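Local coordinates for methionine-binding protein (Coxiella burnetii, PDB 3TQW) that binds methionine and probably delivers it from the periplasm to an ABC transporter for uptake, at residues A11-Q16 and A176-L181; T15-V20 and K80-P85; K22-N27 and P223-A228. All blocks are in the same frame, centred on the assembly; numbering follows the deposited sequence.

In the fold
The three contacts follow helix 13-29 from its start at the methionine pocket out to the far part of the lobe. Contact 1 bridges the two lobes. It holds Glu14 of the pocket. Contact 2 sits one turn further on, the two centres about 11 Å apart. It brings in Tyr84, another pocket residue. The two touch where Glu14 OE2 lies 3.8 Å from Tyr84 CE2. Contacts 2 and 3 also have centres about 11 Å apart. They share a packed layer in which Leu17 CD1 meets Val225 CG1 at 3.6 Å. Contacts 1 and 3 are about 19 Å apart between centres and do not touch, and contact 3 takes no part in the pocket.

Contact 1: residues A11-Q16 and A176-L181; sequences AGPETQ and AIPAGL. With MET (methionine), chain C.
Pro13 meets Ile177 and Pro178 through apolar contacts alone. Its CG lies 3.9 Å from CG2 of Ile177. The two side chains run past each other in opposite directions. In Ile177 the long arm CG1 turns anti to the carbonyl carbon (chi1 -75°), and the short branch CG2 with CB meets the proline. The side chains of Pro13 and Pro178 cross at about a right angle, with CD of Pro13 3.8 Å from CG of Pro178. The patch is small, 116 Å² in all, and Pro178 lies at its exposed margin.

The polar part belongs to the next residue. Glu14 reaches the bound methionine, its OE2 2.8 Å from the ligand N. The chain is extended beyond CG (chi2 175°), which carries the carboxylate out to the amino group. This pairing is probably favoured by charge. Arg116 NH1 forms a hydrogen bond to the same ligand.

Backbone bonds shape both segments. Gly12 is the N-cap of helix 13-29, and its O accepts from Gln16 N. On the other side a Schellman motif ends the short helix, with Gly180 as C-prime residue. Leu181 N bonds Ala176 O at 3.0 Å, and Gly180 N bonds Ile177 O. Ala179 N also donates to Ala176 O, which so accepts two bonds.

Contact between lobes beside the ligand is consistent with the closed, ligand-bound cleft of a periplasmic binding protein. Helix 13-29 starts here after strand 5-10 of the six-stranded sheet. The partner loop follows helix 173-176 and packs near strands 87-89 and 168-171. Phe233 of helix 223-233 touches Pro13, Glu14 and Ile177.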
ATOM      1  N   ALA A  11       2.650   9.197  -6.844  1.00 14.40           N
ATOM      2  CA  ALA A  11       2.700   9.121  -8.298  1.00 13.76           C
ATOM      3  C   ALA A  11       2.647   7.664  -8.741  1.00 14.09           C
ATOM      4  O   ALA A  11       3.297   6.803  -8.150  1.00 14.97           O
ATOM      5  CB  ALA A  11       3.960   9.792  -8.828  1.00 14.87           C
ATOM      6  N   GLY A  12       1.866   7.397  -9.784  1.00 16.64           N
ATOM      7  CA  GLY A  12       1.687   6.045 -10.287  1.00 13.14           C
ATOM      8  C   GLY A  12       0.209   5.730 -10.473  1.00 14.70           C
ATOM      9  O   GLY A  12      -0.600   6.642 -10.664  1.00 11.64           O
ATOM     10  N   PRO A  13      -0.152   4.437 -10.403  1.00 17.05           N
ATOM     11  CA  PRO A  13      -1.511   3.939 -10.665  1.00 16.91           C
ATOM     12  C   PRO A  13      -2.563   4.562  -9.750  1.00 15.70           C
ATOM     13  O   PRO A  13      -3.688   4.802 -10.198  1.00 15.88           O
ATOM     14  CB  PRO A  13      -1.415   2.438 -10.358  1.00 18.00           C
ATOM     15  CG  PRO A  13       0.027   2.121 -10.300  1.00 19.89           C
ATOM     16  CD  PRO A  13       0.768   3.368  -9.977  1.00 18.33           C
ATOM     17  N   GLU A  14      -2.222   4.798  -8.485  1.00  9.22           N
ATOM     18  CA  GLU A  14      -3.195   5.380  -7.557  1.00  9.93           C
ATOM     19  C   GLU A  14      -3.502   6.841  -7.879  1.00 11.44           C
ATOM     20  O   GLU A  14      -4.590   7.339  -7.588  1.00 13.36           O
ATOM     21  CB  GLU A  14      -2.741   5.216  -6.106  1.00 13.73           C
ATOM     22  CG  GLU A  14      -2.659   3.751  -5.683  1.00 13.16           C
ATOM     23  CD  GLU A  14      -2.089   3.568  -4.294  1.00 18.99           C
ATOM     24  OE1 GLU A  14      -1.924   4.573  -3.571  1.00 20.58           O
ATOM     25  OE2 GLU A  14      -1.807   2.410  -3.930  1.00 20.00           O
ATOM     26  N   THR A  15      -2.537   7.528  -8.471  1.00 11.17           N
ATOM     27  CA  THR A  15      -2.763   8.886  -8.934  1.00 11.41           C
ATOM     28  C   THR A  15      -3.727   8.875 -10.115  1.00 11.56           C
ATOM     29  O   THR A  15      -4.568   9.764 -10.237  1.00 14.28           O
ATOM     30  CB  THR A  15      -1.436   9.586  -9.297  1.00 13.68           C
ATOM     31  OG1 THR A  15      -0.683   9.804  -8.093  1.00 13.18           O
ATOM     32  CG2 THR A  15      -1.695  10.936  -9.966  1.00 14.02           C
ATOM     33  N   GLN A  16      -3.619   7.863 -10.978  1.00 12.11           N
ATOM     34  CA  GLN A  16      -4.576   7.716 -12.077  1.00 10.82           C
ATOM     35  C   GLN A  16      -5.977   7.504 -11.523  1.00 11.00           C
ATOM     36  O   GLN A  16      -6.942   8.083 -12.016  1.00 15.38           O
ATOM     37  CB  GLN A  16      -4.202   6.548 -12.993  1.00 11.43           C
ATOM     38  CG  GLN A  16      -2.901   6.753 -13.739  1.00 14.08           C
ATOM     39  CD  GLN A  16      -2.561   5.599 -14.665  1.00 19.12           C
ATOM     40  OE1 GLN A  16      -1.413   5.171 -14.731  1.00 20.85           O
ATOM     41  NE2 GLN A  16      -3.556   5.099 -15.391  1.00 14.81           N
ATOM     42  N   ALA A 176       4.523  -2.446  -7.763  1.00 14.88           N
ATOM     43  CA  ALA A 176       4.602  -3.587  -8.667  1.00 15.50           C
ATOM     44  C   ALA A 176       4.076  -3.248 -10.063  1.00 17.11           C
ATOM     45  O   ALA A 176       4.684  -3.602 -11.072  1.00 17.73           O
ATOM     46  CB  ALA A 176       3.844  -4.771  -8.093  1.00 14.99           C
ATOM     47  N   ILE A 177       2.945  -2.556 -10.117  1.00 17.89           N
ATOM     48  CA  ILE A 177       2.286  -2.305 -11.395  1.00 19.01           C
ATOM     49  C   ILE A 177       3.136  -1.502 -12.377  1.00 20.00           C
ATOM     50  O   ILE A 177       3.306  -1.919 -13.517  1.00 19.73           O
ATOM     51  CB  ILE A 177       0.884  -1.696 -11.208  1.00 19.33           C
ATOM     52  CG1 ILE A 177      -0.079  -2.799 -10.745  1.00 22.73           C
ATOM     53  CG2 ILE A 177       0.391  -1.057 -12.502  1.00 18.93           C
ATOM     54  CD1 ILE A 177      -1.440  -2.297 -10.327  1.00 24.71           C
ATOM     55  N   PRO A 178       3.700  -0.366 -11.935  1.00 18.61           N
ATOM     56  CA  PRO A 178       4.555   0.398 -12.852  1.00 20.85           C
ATOM     57  C   PRO A 178       5.778  -0.407 -13.301  1.00 26.37           C
ATOM     58  O   PRO A 178       6.393  -0.069 -14.316  1.00 26.37           O
ATOM     59  CB  PRO A 178       5.009   1.594 -12.010  1.00 19.34           C
ATOM     60  CG  PRO A 178       4.035   1.674 -10.877  1.00 20.65           C
ATOM     61  CD  PRO A 178       3.583   0.274 -10.614  1.00 14.69           C
ATOM     62  N   ALA A 179       6.128  -1.457 -12.562  1.00 22.96           N
ATOM     63  CA  ALA A 179       7.289  -2.267 -12.926  1.00 23.74           C
ATOM     64  C   ALA A 179       6.917  -3.388 -13.894  1.00 25.94           C
ATOM     65  O   ALA A 179       7.746  -4.233 -14.221  1.00 24.80           O
ATOM     66  CB  ALA A 179       7.968  -2.837 -11.679  1.00 22.72           C
ATOM     67  N   GLY A 180       5.672  -3.383 -14.362  1.00 21.78           N
ATOM     68  CA  GLY A 180       5.207  -4.410 -15.274  1.00 21.08           C
ATOM     69  C   GLY A 180       4.798  -5.694 -14.577  1.00 24.06           C
ATOM     70  O   GLY A 180       4.613  -6.725 -15.225  1.00 26.32           O
ATOM     71  N   LEU A 181       4.650  -5.636 -13.256  1.00 22.16           N
ATOM     72  CA  LEU A 181       4.262  -6.811 -12.480  1.00 25.79           C
ATOM     73  C   LEU A 181       2.795  -6.736 -12.066  1.00 30.15           C
ATOM     74  O   LEU A 181       2.362  -5.766 -11.441  1.00 31.96           O
ATOM     75  CB  LEU A 181       5.141  -6.955 -11.235  1.00 24.08           C
ATOM     76  CG  LEU A 181       6.657  -7.067 -11.434  1.00 23.27           C
ATOM     77  CD1 LEU A 181       7.353  -7.009 -10.085  1.00 24.42           C
ATOM     78  CD2 LEU A 181       7.025  -8.345 -12.175  1.00 25.90           C
TER
HETATM   79  N   MET C 238      -0.897   1.458  -1.418  1.00 12.50           N
HETATM   80  CA  MET C 238       0.007   0.763  -0.493  1.00 13.36           C
HETATM   81  C   MET C 238      -0.544  -0.629  -0.197  1.00 15.66           C
HETATM   82  O   MET C 238      -1.756  -0.794  -0.075  1.00 14.93           O
HETATM   83  CB  MET C 238       0.150   1.571   0.805  1.00 16.00           C
HETATM   84  CG  MET C 238       1.109   0.991   1.848  1.00 10.90           C
HETATM   85  SD  MET C 238       1.199   2.021   3.336  1.00  6.26           S
HETATM   86  CE  MET C 238       1.968   3.483   2.643  1.00 13.85           C
HETATM   87  OXT MET C 238       0.190  -1.614  -0.080  1.00 15.45           O

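Contact 2: residues T15-V20 and K80-P85; sequences TQLMEV and KTFVYP
Leu17 reaches from its helix to two aromatic side chains, and a single methyl, CD2, makes both contacts. The first is purely apolar. CD2 lies 3.6 Å from CE2 of Phe82 and 3.9 Å from CD2 of the same ring. The methyl approaches the ring obliquely, and the two side chains come from opposite directions. Leu17 has CG anti to the backbone N (chi1 -176°), which sends the branched end across to the strand.

The second contact is with the end of a tyrosine. OH of Tyr84 lies 3.7 Å from the same CD2. It is a van der Waals touch between a hydroxyl oxygen and a methyl group. Leu17, Phe82 and Tyr84 are all buried.

The fold explains the meeting. Helix 13-29 is the connection of a beta-alpha-beta crossover between the parallel strands 5-10 and 33-38. Here its Leu17 reaches the end of strand 75-83, three places from strand 5-10 in the same sheet. This is the layered alpha/beta lobe of a type 2 periplasmic binding protein. After strand 75-83 the chain passes to strand 87-89 of the other lobe, and Tyr84 stands at that crossing.

Polar bonds hold the two partners from outside. Thr15 OG1 is hydrogen-bonded to Ile10 O and Thr9 OG1, which ties the start of the helix to the strand before it. Phe82 shares backbone hydrogen bonds with Asn199 of strand 198-204.

Further aromatic and ligand contacts surround Tyr84. Its ring meets that of Phe233 with the planes at about 50°, and its side chain touches the bound methionine.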
ATOM      1  N   THR A  15      -2.537   7.528  -8.471  1.00 11.17           N
ATOM      2  CA  THR A  15      -2.763   8.886  -8.934  1.00 11.41           C
ATOM      3  C   THR A  15      -3.727   8.875 -10.115  1.00 11.56           C
ATOM      4  O   THR A  15      -4.568   9.764 -10.237  1.00 14.28           O
ATOM      5  CB  THR A  15      -1.436   9.586  -9.297  1.00 13.68           C
ATOM      6  OG1 THR A  15      -0.683   9.804  -8.093  1.00 13.18           O
ATOM      7  CG2 THR A  15      -1.695  10.936  -9.966  1.00 14.02           C
ATOM      8  N   GLN A  16      -3.619   7.863 -10.978  1.00 12.11           N
ATOM      9  CA  GLN A  16      -4.576   7.716 -12.077  1.00 10.82           C
ATOM     10  C   GLN A  16      -5.977   7.504 -11.523  1.00 11.00           C
ATOM     11  O   GLN A  16      -6.942   8.083 -12.016  1.00 15.38           O
ATOM     12  CB  GLN A  16      -4.202   6.548 -12.993  1.00 11.43           C
ATOM     13  CG  GLN A  16      -2.901   6.753 -13.739  1.00 14.08           C
ATOM     14  CD  GLN A  16      -2.561   5.599 -14.665  1.00 19.12           C
ATOM     15  OE1 GLN A  16      -1.413   5.171 -14.731  1.00 20.85           O
ATOM     16  NE2 GLN A  16      -3.556   5.099 -15.391  1.00 14.81           N
ATOM     17  N   LEU A  17      -6.078   6.670 -10.496  1.00 11.15           N
ATOM     18  CA  LEU A  17      -7.354   6.431  -9.847  1.00 11.72           C
ATOM     19  C   LEU A  17      -7.907   7.753  -9.319  1.00 12.16           C
ATOM     20  O   LEU A  17      -9.088   8.067  -9.497  1.00 13.42           O
ATOM     21  CB  LEU A  17      -7.202   5.412  -8.711  1.00 12.84           C
ATOM     22  CG  LEU A  17      -8.517   5.026  -8.032  1.00 15.41           C
ATOM     23  CD1 LEU A  17      -9.366   4.198  -8.991  1.00 16.17           C
ATOM     24  CD2 LEU A  17      -8.265   4.261  -6.744  1.00 20.63           C
HETATM   25  N   MSE A  18      -7.050   8.536  -8.673  0.62 10.32           N
HETATM   26  CA  MSE A  18      -7.484   9.812  -8.114  0.62 11.49           C
HETATM   27  C   MSE A  18      -7.898  10.798  -9.209  0.62 12.55           C
HETATM   28  O   MSE A  18      -8.759  11.648  -8.991  0.62 12.48           O
HETATM   29  CB  MSE A  18      -6.405  10.423  -7.222  0.62 12.17           C
HETATM   30  CG  MSE A  18      -6.815  11.758  -6.589  0.62 13.04           C
HETATM   31 SE   MSE A  18      -8.341  11.635  -5.358  0.62 22.10          SE
HETATM   32  CE  MSE A  18      -7.461  10.695  -3.894  0.62 15.32           C
ATOM     33  N   GLU A  19      -7.295  10.683 -10.389  1.00 11.93           N
ATOM     34  CA  GLU A  19      -7.674  11.556 -11.501  1.00 14.00           C
ATOM     35  C   GLU A  19      -9.134  11.319 -11.882  1.00 13.77           C
ATOM     36  O   GLU A  19      -9.859  12.253 -12.211  1.00 13.18           O
ATOM     37  CB  GLU A  19      -6.782  11.343 -12.726  1.00 15.03           C
ATOM     38  CG  GLU A  19      -5.384  11.928 -12.610  1.00 18.80           C
ATOM     39  CD  GLU A  19      -5.328  13.433 -12.840  1.00 21.68           C
ATOM     40  OE1 GLU A  19      -6.378  14.053 -13.134  1.00 17.48           O
ATOM     41  OE2 GLU A  19      -4.219  13.993 -12.724  1.00 22.26           O
ATOM     42  N   VAL A  20      -9.562  10.062 -11.854  1.00 12.78           N
ATOM     43  CA  VAL A  20     -10.944   9.751 -12.166  1.00 13.03           C
ATOM     44  C   VAL A  20     -11.843  10.259 -11.040  1.00 15.17           C
ATOM     45  O   VAL A  20     -12.914  10.815 -11.282  1.00 14.67           O
ATOM     46  CB  VAL A  20     -11.152   8.239 -12.391  1.00 14.60           C
ATOM     47  CG1 VAL A  20     -12.637   7.937 -12.609  1.00 15.84           C
ATOM     48  CG2 VAL A  20     -10.332   7.770 -13.587  1.00 15.35           C
ATOM     49  N   LYS A  80     -12.373   4.322   4.069  1.00 23.63           N
ATOM     50  CA  LYS A  80     -11.552   3.382   3.316  1.00 22.03           C
ATOM     51  C   LYS A  80     -11.803   3.519   1.819  1.00 21.35           C
ATOM     52  O   LYS A  80     -12.887   3.921   1.391  1.00 18.06           O
ATOM     53  CB  LYS A  80     -11.845   1.947   3.764  1.00 19.19           C
ATOM     54  CG  LYS A  80     -11.578   1.680   5.233  1.00 23.65           C
ATOM     55  CD  LYS A  80     -11.958   0.249   5.606  1.00 30.52           C
ATOM     56  CE  LYS A  80     -11.780  -0.014   7.095  1.00 40.79           C
ATOM     57  NZ  LYS A  80     -12.731   0.780   7.926  1.00 48.73           N
ATOM     58  N   THR A  81     -10.795   3.180   1.023  1.00 16.68           N
ATOM     59  CA  THR A  81     -10.916   3.249  -0.426  1.00 17.16           C
ATOM     60  C   THR A  81     -10.887   1.850  -1.026  1.00 16.62           C
ATOM     61  O   THR A  81     -11.925   1.293  -1.387  1.00 17.92           O
ATOM     62  CB  THR A  81      -9.779   4.090  -1.036  1.00 17.70           C
ATOM     63  OG1 THR A  81      -8.512   3.562  -0.607  1.00 17.94           O
ATOM     64  CG2 THR A  81      -9.895   5.525  -0.574  1.00 15.65           C
ATOM     65  N   PHE A  82      -9.690   1.284  -1.130  1.00 16.49           N
ATOM     66  CA  PHE A  82      -9.536  -0.075  -1.620  1.00 18.60           C
ATOM     67  C   PHE A  82      -8.469  -0.782  -0.811  1.00 18.16           C
ATOM     68  O   PHE A  82      -7.585  -0.142  -0.242  1.00 17.68           O
ATOM     69  CB  PHE A  82      -9.106  -0.078  -3.096  1.00 17.90           C
ATOM     70  CG  PHE A  82     -10.085   0.589  -4.022  1.00 20.33           C
ATOM     71  CD1 PHE A  82     -11.008  -0.162  -4.730  1.00 21.69           C
ATOM     72  CD2 PHE A  82     -10.072   1.961  -4.195  1.00 16.26           C
ATOM     73  CE1 PHE A  82     -11.908   0.447  -5.580  1.00 21.99           C
ATOM     74  CE2 PHE A  82     -10.973   2.579  -5.044  1.00 15.97           C
ATOM     75  CZ  PHE A  82     -11.889   1.822  -5.740  1.00 17.76           C
ATOM     76  N   VAL A  83      -8.556  -2.104  -0.741  0.59 17.62           N
ATOM     77  CA  VAL A  83      -7.440  -2.897  -0.259  0.59 17.11           C
ATOM     78  C   VAL A  83      -6.713  -3.460  -1.475  0.59 17.75           C
ATOM     79  O   VAL A  83      -7.343  -3.851  -2.459  0.59 16.99           O
ATOM     80  CB  VAL A  83      -7.889  -4.035   0.680  0.59 18.76           C
ATOM     81  CG1 VAL A  83      -8.899  -4.937  -0.013  0.59 16.30           C
ATOM     82  CG2 VAL A  83      -6.683  -4.837   1.162  0.59 20.33           C
ATOM     83  N   TYR A  84      -5.385  -3.473  -1.413  1.00 16.03           N
ATOM     84  CA  TYR A  84      -4.563  -3.918  -2.532  1.00 15.16           C
ATOM     85  C   TYR A  84      -3.712  -5.102  -2.081  1.00 15.75           C
ATOM     86  O   TYR A  84      -2.570  -4.918  -1.660  1.00 17.73           O
ATOM     87  CB  TYR A  84      -3.644  -2.789  -3.017  1.00 14.72           C
ATOM     88  CG  TYR A  84      -4.354  -1.523  -3.454  1.00 16.75           C
ATOM     89  CD1 TYR A  84      -4.900  -1.414  -4.731  1.00 16.13           C
ATOM     90  CD2 TYR A  84      -4.450  -0.426  -2.601  1.00 16.88           C
ATOM     91  CE1 TYR A  84      -5.541  -0.250  -5.144  1.00 16.34           C
ATOM     92  CE2 TYR A  84      -5.093   0.743  -3.006  1.00 16.86           C
ATOM     93  CZ  TYR A  84      -5.635   0.822  -4.279  1.00 17.81           C
ATOM     94  OH  TYR A  84      -6.271   1.977  -4.688  1.00 15.78           O
ATOM     95  N   PRO A  85      -4.270  -6.323  -2.155  1.00 20.41           N
ATOM     96  CA  PRO A  85      -3.570  -7.497  -1.626  1.00 20.22           C
ATOM     97  C   PRO A  85      -2.145  -7.598  -2.139  1.00 18.15           C
ATOM     98  O   PRO A  85      -1.919  -7.627  -3.351  1.00 20.02           O
ATOM     99  CB  PRO A  85      -4.418  -8.665  -2.135  1.00 18.99           C
ATOM    100  CG  PRO A  85      -5.791  -8.098  -2.194  1.00 19.88           C
ATOM    101  CD  PRO A  85      -5.605  -6.672  -2.675  1.00 20.14           C
TER

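Contact 3: residues K22-N27 and P223-A228; sequences KQVALN and PAVLSA
Val24 overlaps the side chain of Ala224 with one methyl, its CG2. This group lies 3.8 Å from CB of Ala224. It also faces CG2 of Val225 more loosely, at 4.4 Å. Val24 holds CG1 anti to the backbone N (chi1 168°), which leaves CG2 beside that N and facing the second helix. Val24 and Ala224 both direct their CB atoms toward the opposite segment, and their CA atoms are 7.4 Å apart. The small alanine is consistent with so close an approach. Val225 sits to one side of the pair and offers one branch to Val24.

The interface is small, with 90 Å² buried, and wholly apolar. Val24 and Val225 are buried, whereas Ala224 lies at the solvent edge. Each helix keeps its own backbone bonds, such as Asn27 N to Gln23 O and Ala228 N to Ala224 O. At the start of the second helix, Val225 N is hydrogen-bonded to Ser222 OG.

The neighbours continue the same layer. Val225 also touches Ala21 of the first helix and Phe82 of strand 75-83. On another side of helix 13-29, Lys22 NZ is hydrogen-bonded to Val33 O. The contact packs the crossover helix 13-29 against the late helix 223-233, to which the chain has returned in the first lobe, consistent with the two-lobed fold of periplasmic binding proteins.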
ATOM      1  N   LYS A  22     -11.286  12.767  -9.220  1.00 13.66           N
ATOM      2  CA  LYS A  22     -11.310  14.222  -9.363  1.00 10.76           C
ATOM      3  C   LYS A  22     -12.358  14.674 -10.376  1.00 11.11           C
ATOM      4  O   LYS A  22     -13.027  15.697 -10.187  1.00 12.14           O
ATOM      5  CB  LYS A  22      -9.913  14.732  -9.752  1.00 11.65           C
ATOM      6  CG  LYS A  22      -9.873  16.099 -10.438  1.00 13.68           C
ATOM      7  CD  LYS A  22      -8.439  16.397 -10.902  1.00 16.63           C
ATOM      8  CE  LYS A  22      -8.370  17.606 -11.823  1.00 19.08           C
ATOM      9  NZ  LYS A  22      -8.552  18.880 -11.081  1.00 20.82           N
ATOM     10  N   GLN A  23     -12.501  13.912 -11.456  1.00 14.12           N
ATOM     11  CA  GLN A  23     -13.503  14.208 -12.463  1.00 15.85           C
ATOM     12  C   GLN A  23     -14.900  14.028 -11.891  1.00 14.71           C
ATOM     13  O   GLN A  23     -15.784  14.853 -12.116  1.00 13.22           O
ATOM     14  CB  GLN A  23     -13.333  13.296 -13.675  1.00 18.97           C
ATOM     15  CG  GLN A  23     -12.051  13.510 -14.451  1.00 25.45           C
ATOM     16  CD  GLN A  23     -11.723  12.316 -15.334  1.00 33.06           C
ATOM     17  OE1 GLN A  23     -10.564  11.899 -15.434  1.00 34.56           O
ATOM     18  NE2 GLN A  23     -12.748  11.749 -15.963  1.00 30.10           N
ATOM     19  N   VAL A  24     -15.099  12.927 -11.174  1.00 12.61           N
ATOM     20  CA  VAL A  24     -16.375  12.667 -10.517  1.00 12.67           C
ATOM     21  C   VAL A  24     -16.685  13.788  -9.526  1.00 16.84           C
ATOM     22  O   VAL A  24     -17.810  14.277  -9.462  1.00 16.01           O
ATOM     23  CB  VAL A  24     -16.355  11.312  -9.782  1.00 13.32           C
ATOM     24  CG1 VAL A  24     -17.567  11.177  -8.843  1.00 15.47           C
ATOM     25  CG2 VAL A  24     -16.322  10.171 -10.794  1.00 14.59           C
ATOM     26  N   ALA A  25     -15.672  14.193  -8.763  1.00 15.42           N
ATOM     27  CA  ALA A  25     -15.836  15.249  -7.774  1.00 15.40           C
ATOM     28  C   ALA A  25     -16.389  16.514  -8.428  1.00 14.22           C
ATOM     29  O   ALA A  25     -17.321  17.131  -7.910  1.00 14.95           O
ATOM     30  CB  ALA A  25     -14.515  15.535  -7.081  1.00 15.46           C
ATOM     31  N   LEU A  26     -15.831  16.885  -9.579  1.00 11.89           N
ATOM     32  CA  LEU A  26     -16.264  18.101 -10.263  1.00 11.59           C
ATOM     33  C   LEU A  26     -17.631  17.925 -10.910  1.00 14.68           C
ATOM     34  O   LEU A  26     -18.525  18.758 -10.726  1.00 15.89           O
ATOM     35  CB  LEU A  26     -15.234  18.562 -11.306  1.00 10.64           C
ATOM     36  CG  LEU A  26     -15.608  19.846 -12.062  1.00 16.85           C
ATOM     37  CD1 LEU A  26     -15.777  20.992 -11.092  1.00 16.57           C
ATOM     38  CD2 LEU A  26     -14.578  20.208 -13.133  1.00 21.88           C
ATOM     39  N   ASN A  27     -17.788  16.840 -11.664  1.00 16.31           N
ATOM     40  CA  ASN A  27     -19.004  16.621 -12.447  1.00 19.83           C
ATOM     41  C   ASN A  27     -20.239  16.313 -11.612  1.00 16.26           C
ATOM     42  O   ASN A  27     -21.343  16.710 -11.973  1.00 15.16           O
ATOM     43  CB  ASN A  27     -18.818  15.486 -13.466  1.00 21.95           C
ATOM     44  CG  ASN A  27     -17.742  15.786 -14.496  1.00 28.16           C
ATOM     45  OD1 ASN A  27     -17.273  16.917 -14.614  1.00 28.59           O
ATOM     46  ND2 ASN A  27     -17.353  14.765 -15.256  1.00 29.75           N
ATOM     47  N   PRO A 223     -19.432   4.658  -8.905  1.00 23.57           N
ATOM     48  CA  PRO A 223     -19.359   3.660  -9.975  1.00 23.87           C
ATOM     49  C   PRO A 223     -18.189   3.923 -10.923  1.00 20.30           C
ATOM     50  O   PRO A 223     -17.469   2.990 -11.269  1.00 20.31           O
ATOM     51  CB  PRO A 223     -20.692   3.842 -10.708  1.00 25.35           C
ATOM     52  CG  PRO A 223     -21.624   4.318  -9.647  1.00 26.34           C
ATOM     53  CD  PRO A 223     -20.795   5.199  -8.744  1.00 25.61           C
ATOM     54  N   ALA A 224     -17.991   5.174 -11.328  1.00 20.13           N
ATOM     55  CA  ALA A 224     -16.916   5.496 -12.269  1.00 18.49           C
ATOM     56  C   ALA A 224     -15.523   5.178 -11.709  1.00 18.53           C
ATOM     57  O   ALA A 224     -14.646   4.691 -12.432  1.00 18.37           O
ATOM     58  CB  ALA A 224     -17.001   6.952 -12.710  1.00 19.57           C
ATOM     59  N   VAL A 225     -15.307   5.465 -10.430  1.00 17.16           N
ATOM     60  CA  VAL A 225     -14.019   5.161  -9.816  1.00 17.13           C
ATOM     61  C   VAL A 225     -13.831   3.652  -9.656  1.00 18.10           C
ATOM     62  O   VAL A 225     -12.734   3.132  -9.866  1.00 17.48           O
ATOM     63  CB  VAL A 225     -13.817   5.886  -8.467  1.00 15.68           C
ATOM     64  CG1 VAL A 225     -12.574   5.364  -7.761  1.00 17.46           C
ATOM     65  CG2 VAL A 225     -13.678   7.381  -8.695  1.00 15.08           C
ATOM     66  N   LEU A 226     -14.901   2.947  -9.302  1.00 17.09           N
ATOM     67  CA  LEU A 226     -14.826   1.489  -9.212  1.00 21.27           C
ATOM     68  C   LEU A 226     -14.512   0.885 -10.574  1.00 22.61           C
ATOM     69  O   LEU A 226     -13.700  -0.030 -10.688  1.00 21.60           O
ATOM     70  CB  LEU A 226     -16.131   0.905  -8.679  1.00 23.70           C
ATOM     71  CG  LEU A 226     -16.520   1.352  -7.274  1.00 29.65           C
ATOM     72  CD1 LEU A 226     -17.903   0.825  -6.898  1.00 31.93           C
ATOM     73  CD2 LEU A 226     -15.471   0.898  -6.284  1.00 28.60           C
ATOM     74  N   SER A 227     -15.162   1.405 -11.609  1.00 20.75           N
ATOM     75  CA  SER A 227     -14.917   0.939 -12.969  1.00 23.53           C
ATOM     76  C   SER A 227     -13.466   1.199 -13.380  1.00 20.22           C
ATOM     77  O   SER A 227     -12.822   0.340 -13.990  1.00 21.74           O
ATOM     78  CB  SER A 227     -15.894   1.604 -13.942  1.00 23.53           C
ATOM     79  OG  SER A 227     -15.654   1.194 -15.271  1.00 26.88           O
ATOM     80  N   ALA A 228     -12.943   2.373 -13.031  1.00 15.22           N
ATOM     81  CA  ALA A 228     -11.550   2.702 -13.334  1.00 12.94           C
ATOM     82  C   ALA A 228     -10.570   1.830 -12.554  1.00 17.24           C
ATOM     83  O   ALA A 228      -9.525   1.437 -13.076  1.00 22.33           O
ATOM     84  CB  ALA A 228     -11.270   4.171 -13.066  1.00 13.02           C
TER